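Local structure of A197 (Sulfolobus turreted icosahedral virus, 2C0N) at residues M1-V13 with I26-Q40. The protein is a viral glycosyltransferase of the GT-A fold that probably transfers a sugar from an activated donor to an acceptor. Residues are numbered along the deposited sequence; the frame is centred on the assembly and turned at random.
Sequences MRTLFFIPSMGSV and IEYVILSRRNHVAVQ. With SO4 (sulfate ion), chain D.
With chi1 at 87°, Ser9 holds OG between its backbone N and carbonyl carbon, where it meets Leu31 O at 2.8 Å from above the carbonyl plane. Ser9 N reaches the same oxygen in that plane, so two bonds grip Leu31 O at the strand end, while OG also accepts from Gly11 N in an ST turn. Gln40 brings NE2 to a lone pair of Ser9 O (2.9 Å) and also to Ser32 O, tying both loops to the start of helix 37-50. Upstream, strands 3-8 and 28-31 run parallel, their axes 4.6 Å apart, joined by alternating bonds such as Phe5 N to Glu27 O and Val29 N to Phe5 O. On one face Phe5 CD1 meets Ile26 CG2 at 3.5 Å; on the other, Phe6 lies beside Val29, its CD2 3.8 Å from Val29 CB, under helix 37-50. At the far end Arg2 bends at chi3, giving NH1 to Glu27 OE1 (3.2 Å) in a salt bridge with the planes 68° apart, and NE and NH2 to a sulfate probably taken from the crystallisation liquor; Glu27 OE2 is held by Tyr54 and by Lys197 N of the second subunit. Strand 28-31 pairs antiparallel with that subunit, extending the sheet. Parallel strands joined through helix 15-23 form a beta-alpha-beta unit, characteristic of the Rossmann-like, nucleotide-sugar-binding half of GT-A glycosyltransferases.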
loop_
_atom_site.group_PDB
_atom_site.type_symbol
_atom_site.label_atom_id
_atom_site.label_comp_id
_atom_site.label_asym_id
_atom_site.label_seq_id
_atom_site.Cartn_x
_atom_site.Cartn_y
_atom_site.Cartn_z
HETATM N N MSE A 1 -8.674 7.363 23.246
HETATM C CA MSE A 1 -8.991 8.010 21.958
HETATM C C MSE A 1 -8.716 7.033 20.828
HETATM O O MSE A 1 -7.647 6.411 20.801
HETATM C CB MSE A 1 -8.142 9.256 21.775
HETATM C CG MSE A 1 -8.497 10.049 20.540
HETATM SE SE MSE A 1 -7.330 11.538 20.181
HETATM C CE MSE A 1 -5.683 10.653 19.684
ATOM N N ARG A 2 -9.677 6.907 19.913
ATOM C CA ARG A 2 -9.545 6.041 18.760
ATOM C C ARG A 2 -9.616 6.855 17.475
ATOM O O ARG A 2 -10.570 7.582 17.236
ATOM C CB ARG A 2 -10.608 4.950 18.737
ATOM C CG ARG A 2 -10.280 3.888 17.703
ATOM C CD ARG A 2 -11.010 2.615 17.886
ATOM N NE ARG A 2 -10.571 1.955 19.095
ATOM C CZ ARG A 2 -9.440 1.269 19.260
ATOM N NH1 ARG A 2 -8.575 1.090 18.270
ATOM N NH2 ARG A 2 -9.176 0.750 20.444
ATOM N N THR A 3 -8.589 6.698 16.654
ATOM C CA THR A 3 -8.365 7.529 15.486
ATOM C C THR A 3 -8.511 6.707 14.222
ATOM O O THR A 3 -7.944 5.605 14.115
ATOM C CB THR A 3 -6.960 8.126 15.557
ATOM O OG1 THR A 3 -6.840 8.852 16.788
ATOM C CG2 THR A 3 -6.670 9.044 14.401
ATOM N N LEU A 4 -9.259 7.265 13.277
ATOM C CA LEU A 4 -9.407 6.719 11.959
ATOM C C LEU A 4 -8.708 7.651 10.972
ATOM O O LEU A 4 -9.080 8.839 10.820
ATOM C CB LEU A 4 -10.876 6.570 11.592
ATOM C CG LEU A 4 -11.193 5.796 10.313
ATOM C CD1 LEU A 4 -10.499 4.453 10.313
ATOM C CD2 LEU A 4 -12.664 5.613 10.204
ATOM N N PHE A 5 -7.682 7.104 10.322
ATOM C CA PHE A 5 -6.915 7.846 9.327
ATOM C C PHE A 5 -7.587 7.803 7.950
ATOM O O PHE A 5 -7.924 6.755 7.462
ATOM C CB PHE A 5 -5.495 7.296 9.208
ATOM C CG PHE A 5 -4.602 7.715 10.323
ATOM C CD1 PHE A 5 -4.762 7.162 11.587
ATOM C CD2 PHE A 5 -3.621 8.661 10.136
ATOM C CE1 PHE A 5 -3.952 7.559 12.632
ATOM C CE2 PHE A 5 -2.808 9.069 11.172
ATOM C CZ PHE A 5 -2.979 8.492 12.430
ATOM N N PHE A 6 -7.727 8.950 7.315
ATOM C CA PHE A 6 -8.243 9.008 5.958
ATOM C C PHE A 6 -7.125 9.552 5.104
ATOM O O PHE A 6 -6.601 10.639 5.367
ATOM C CB PHE A 6 -9.478 9.886 5.878
ATOM C CG PHE A 6 -10.717 9.240 6.459
ATOM C CD1 PHE A 6 -10.949 9.272 7.809
ATOM C CD2 PHE A 6 -11.601 8.555 5.646
ATOM C CE1 PHE A 6 -12.062 8.652 8.357
ATOM C CE2 PHE A 6 -12.711 7.934 6.171
ATOM C CZ PHE A 6 -12.946 7.979 7.511
ATOM N N ILE A 7 -6.755 8.772 4.095
ATOM C CA ILE A 7 -5.612 9.055 3.262
ATOM C C ILE A 7 -6.083 9.288 1.818
ATOM O O ILE A 7 -6.375 8.329 1.127
ATOM C CB ILE A 7 -4.599 7.889 3.344
ATOM C CG1 ILE A 7 -4.117 7.697 4.796
ATOM C CG2 ILE A 7 -3.464 8.130 2.286
ATOM C CD1 ILE A 7 -3.493 6.301 5.119
ATOM N N PRO A 8 -6.161 10.558 1.360
ATOM C CA PRO A 8 -6.544 10.854 -0.032
ATOM C C PRO A 8 -5.452 10.338 -0.950
ATOM O O PRO A 8 -4.291 10.677 -0.735
ATOM C CB PRO A 8 -6.592 12.388 -0.068
ATOM C CG PRO A 8 -6.600 12.827 1.294
ATOM C CD PRO A 8 -5.988 11.784 2.144
ATOM N N SER A 9 -5.779 9.462 -1.873
ATOM C CA SER A 9 -4.754 8.991 -2.811
ATOM C C SER A 9 -5.099 9.263 -4.249
ATOM O O SER A 9 -6.229 9.655 -4.556
ATOM C CB SER A 9 -4.513 7.502 -2.599
ATOM O OG SER A 9 -5.414 6.778 -3.357
HETATM N N MSE A 10 -4.130 8.990 -5.124
HETATM C CA MSE A 10 -4.334 8.949 -6.580
HETATM C C MSE A 10 -4.387 7.519 -7.115
HETATM O O MSE A 10 -4.310 7.291 -8.321
HETATM C CB MSE A 10 -3.272 9.785 -7.292
HETATM C CG MSE A 10 -3.149 11.161 -6.675
HETATM SE SE MSE A 10 -4.545 12.229 -7.413
HETATM C CE MSE A 10 -3.665 12.737 -9.010
ATOM N N GLY A 11 -4.600 6.551 -6.198
ATOM C CA GLY A 11 -4.774 5.151 -6.549
ATOM C C GLY A 11 -3.611 4.241 -6.163
ATOM O O GLY A 11 -3.668 3.026 -6.382
ATOM N N SER A 12 -2.568 4.808 -5.575
ATOM C CA SER A 12 -1.492 3.983 -5.043
ATOM C C SER A 12 -0.976 4.590 -3.755
ATOM O O SER A 12 -1.202 5.799 -3.489
ATOM C CB SER A 12 -0.383 3.838 -6.045
ATOM O OG SER A 12 0.297 5.057 -6.213
ATOM N N VAL A 13 -0.266 3.760 -2.980
ATOM C CA VAL A 13 0.385 4.208 -1.759
ATOM C C VAL A 13 1.885 3.839 -1.805
ATOM O O VAL A 13 2.237 2.679 -2.028
ATOM C CB VAL A 13 -0.248 3.574 -0.530
ATOM C CG1 VAL A 13 0.385 4.072 0.744
ATOM C CG2 VAL A 13 -1.747 3.941 -0.488
ATOM N N ILE A 26 -2.224 1.011 12.264
ATOM C CA ILE A 26 -3.115 2.134 11.993
ATOM C C ILE A 26 -4.409 1.617 11.381
ATOM O O ILE A 26 -4.378 0.694 10.546
ATOM C CB ILE A 26 -2.463 3.068 10.981
ATOM C CG1 ILE A 26 -1.179 3.653 11.552
ATOM C CG2 ILE A 26 -3.452 4.140 10.492
ATOM C CD1 ILE A 26 -1.338 4.587 12.728
ATOM N N GLU A 27 -5.530 2.196 11.808
ATOM C CA GLU A 27 -6.830 1.969 11.170
ATOM C C GLU A 27 -7.093 3.107 10.181
ATOM O O GLU A 27 -6.915 4.284 10.513
ATOM C CB GLU A 27 -7.938 1.905 12.204
ATOM C CG GLU A 27 -7.815 0.683 13.097
ATOM C CD GLU A 27 -8.955 0.596 14.038
ATOM O OE1 GLU A 27 -8.878 1.210 15.121
ATOM O OE2 GLU A 27 -9.942 -0.064 13.699
ATOM N N TYR A 28 -7.473 2.753 8.953
ATOM C CA TYR A 28 -7.522 3.750 7.897
ATOM C C TYR A 28 -8.541 3.436 6.832
ATOM O O TYR A 28 -9.026 2.302 6.700
ATOM C CB TYR A 28 -6.137 3.879 7.236
ATOM C CG TYR A 28 -5.632 2.555 6.652
ATOM C CD1 TYR A 28 -6.097 2.113 5.426
ATOM C CD2 TYR A 28 -4.706 1.770 7.317
ATOM C CE1 TYR A 28 -5.644 0.950 4.852
ATOM C CE2 TYR A 28 -4.242 0.567 6.745
ATOM C CZ TYR A 28 -4.723 0.176 5.513
ATOM O OH TYR A 28 -4.305 -1.001 4.930
ATOM N N VAL A 29 -8.816 4.473 6.047
ATOM C CA VAL A 29 -9.455 4.365 4.784
ATOM C C VAL A 29 -8.592 5.125 3.776
ATOM O O VAL A 29 -8.337 6.322 3.928
ATOM C CB VAL A 29 -10.840 4.965 4.787
ATOM C CG1 VAL A 29 -11.471 4.870 3.397
ATOM C CG2 VAL A 29 -11.738 4.254 5.806
ATOM N N ILE A 30 -8.095 4.414 2.793
ATOM C CA ILE A 30 -7.368 5.043 1.716
ATOM C C ILE A 30 -8.388 5.338 0.621
ATOM O O ILE A 30 -9.058 4.443 0.153
ATOM C CB ILE A 30 -6.275 4.148 1.130
ATOM C CG1 ILE A 30 -5.351 3.646 2.227
ATOM C CG2 ILE A 30 -5.428 4.960 0.158
ATOM C CD1 ILE A 30 -4.466 2.545 1.808
ATOM N N LEU A 31 -8.518 6.598 0.243
ATOM C CA LEU A 31 -9.569 7.028 -0.649
ATOM C C LEU A 31 -9.037 6.961 -2.066
ATOM O O LEU A 31 -7.962 7.521 -2.356
ATOM C CB LEU A 31 -10.002 8.456 -0.307
ATOM C CG LEU A 31 -10.543 8.571 1.133
ATOM C CD1 LEU A 31 -10.301 9.920 1.727
ATOM C CD2 LEU A 31 -11.962 8.241 1.138
ATOM N N SER A 32 -9.770 6.273 -2.944
ATOM C CA SER A 32 -9.489 6.249 -4.358
ATOM C C SER A 32 -9.687 7.605 -4.977
ATOM O O SER A 32 -10.276 8.496 -4.385
ATOM C CB SER A 32 -10.373 5.238 -5.079
ATOM O OG SER A 32 -9.902 3.965 -4.747
ATOM N N ARG A 33 -9.145 7.754 -6.184
ATOM C CA ARG A 33 -9.073 9.029 -6.814
ATOM C C ARG A 33 -10.488 9.510 -7.104
ATOM O O ARG A 33 -11.341 8.723 -7.463
ATOM C CB ARG A 33 -8.288 8.901 -8.122
ATOM C CG ARG A 33 -7.930 10.199 -8.699
ATOM C CD ARG A 33 -7.008 10.000 -9.861
ATOM N NE ARG A 33 -6.721 11.279 -10.492
ATOM C CZ ARG A 33 -6.027 11.439 -11.611
ATOM N NH1 ARG A 33 -5.534 10.387 -12.263
ATOM N NH2 ARG A 33 -5.843 12.674 -12.101
ATOM N N ARG A 34 -10.748 10.788 -6.907
ATOM C CA ARG A 34 -12.020 11.359 -7.342
ATOM C C ARG A 34 -11.696 12.604 -8.188
ATOM O O ARG A 34 -10.545 12.840 -8.566
ATOM C CB ARG A 34 -12.974 11.636 -6.153
ATOM C CG ARG A 34 -13.468 10.379 -5.341
ATOM C CD ARG A 34 -14.474 9.498 -6.095
ATOM N NE ARG A 34 -14.901 8.210 -5.496
ATOM C CZ ARG A 34 -14.343 7.003 -5.708
ATOM N NH1 ARG A 34 -13.239 6.883 -6.423
ATOM N NH2 ARG A 34 -14.853 5.890 -5.161
ATOM N N ASN A 35 -12.707 13.386 -8.490
ATOM C CA ASN A 35 -12.536 14.623 -9.229
ATOM C C ASN A 35 -11.494 15.568 -8.620
ATOM O O ASN A 35 -10.738 16.234 -9.317
ATOM C CB ASN A 35 -13.901 15.341 -9.339
ATOM C CG ASN A 35 -15.099 14.361 -9.221
ATOM O OD1 ASN A 35 -15.192 13.554 -8.271
ATOM N ND2 ASN A 35 -15.999 14.419 -10.201
ATOM N N HIS A 36 -11.474 15.636 -7.301
ATOM C CA HIS A 36 -10.646 16.604 -6.624
ATOM C C HIS A 36 -10.492 16.153 -5.192
ATOM O O HIS A 36 -11.365 15.455 -4.663
ATOM C CB HIS A 36 -11.305 17.981 -6.696
ATOM C CG HIS A 36 -10.525 19.066 -6.025
ATOM N ND1 HIS A 36 -9.761 19.984 -6.717
ATOM C CD2 HIS A 36 -10.428 19.406 -4.728
ATOM C CE1 HIS A 36 -9.198 20.818 -5.859
ATOM N NE2 HIS A 36 -9.574 20.474 -4.639
ATOM N N VAL A 37 -9.406 16.555 -4.552
ATOM C CA VAL A 37 -9.163 16.152 -3.147
ATOM C C VAL A 37 -10.288 16.599 -2.203
ATOM O O VAL A 37 -10.614 15.928 -1.233
ATOM C CB VAL A 37 -7.762 16.603 -2.647
ATOM C CG1 VAL A 37 -7.629 18.092 -2.618
ATOM C CG2 VAL A 37 -7.458 16.013 -1.292
ATOM N N ALA A 38 -10.906 17.731 -2.495
ATOM C CA ALA A 38 -12.010 18.206 -1.663
ATOM C C ALA A 38 -13.168 17.212 -1.654
ATOM O O ALA A 38 -13.837 17.027 -0.632
ATOM C CB ALA A 38 -12.488 19.602 -2.082
ATOM N N VAL A 39 -13.400 16.553 -2.783
ATOM C CA VAL A 39 -14.451 15.550 -2.847
ATOM C C VAL A 39 -14.059 14.357 -1.995
ATOM O O VAL A 39 -14.882 13.792 -1.277
ATOM C CB VAL A 39 -14.690 15.077 -4.295
ATOM C CG1 VAL A 39 -15.740 13.971 -4.323
ATOM C CG2 VAL A 39 -15.083 16.252 -5.212
ATOM N N GLN A 40 -12.796 13.958 -2.047
ATOM C CA GLN A 40 -12.335 12.863 -1.163
ATOM C C GLN A 40 -12.469 13.229 0.305
ATOM O O GLN A 40 -12.860 12.398 1.128
ATOM C CB GLN A 40 -10.877 12.502 -1.462
ATOM C CG GLN A 40 -10.628 11.994 -2.859
ATOM C CD GLN A 40 -9.157 11.829 -3.144
ATOM O OE1 GLN A 40 -8.409 12.791 -3.133
ATOM N NE2 GLN A 40 -8.741 10.605 -3.417
HETATM S S SO4 D . -11.029 3.253 22.757
HETATM O O1 SO4 D . -11.607 3.552 24.057
HETATM O O2 SO4 D . -10.228 4.394 22.371
HETATM O O3 SO4 D . -10.228 2.047 22.868
HETATM O O4 SO4 D . -12.056 3.036 21.730
HETATM O O HOH W 1 -5.548 4.206 13.908
HETATM O O HOH W 2 -6.032 13.088 -4.208
HETATM O O HOH W 3 -4.025 8.370 -10.733
#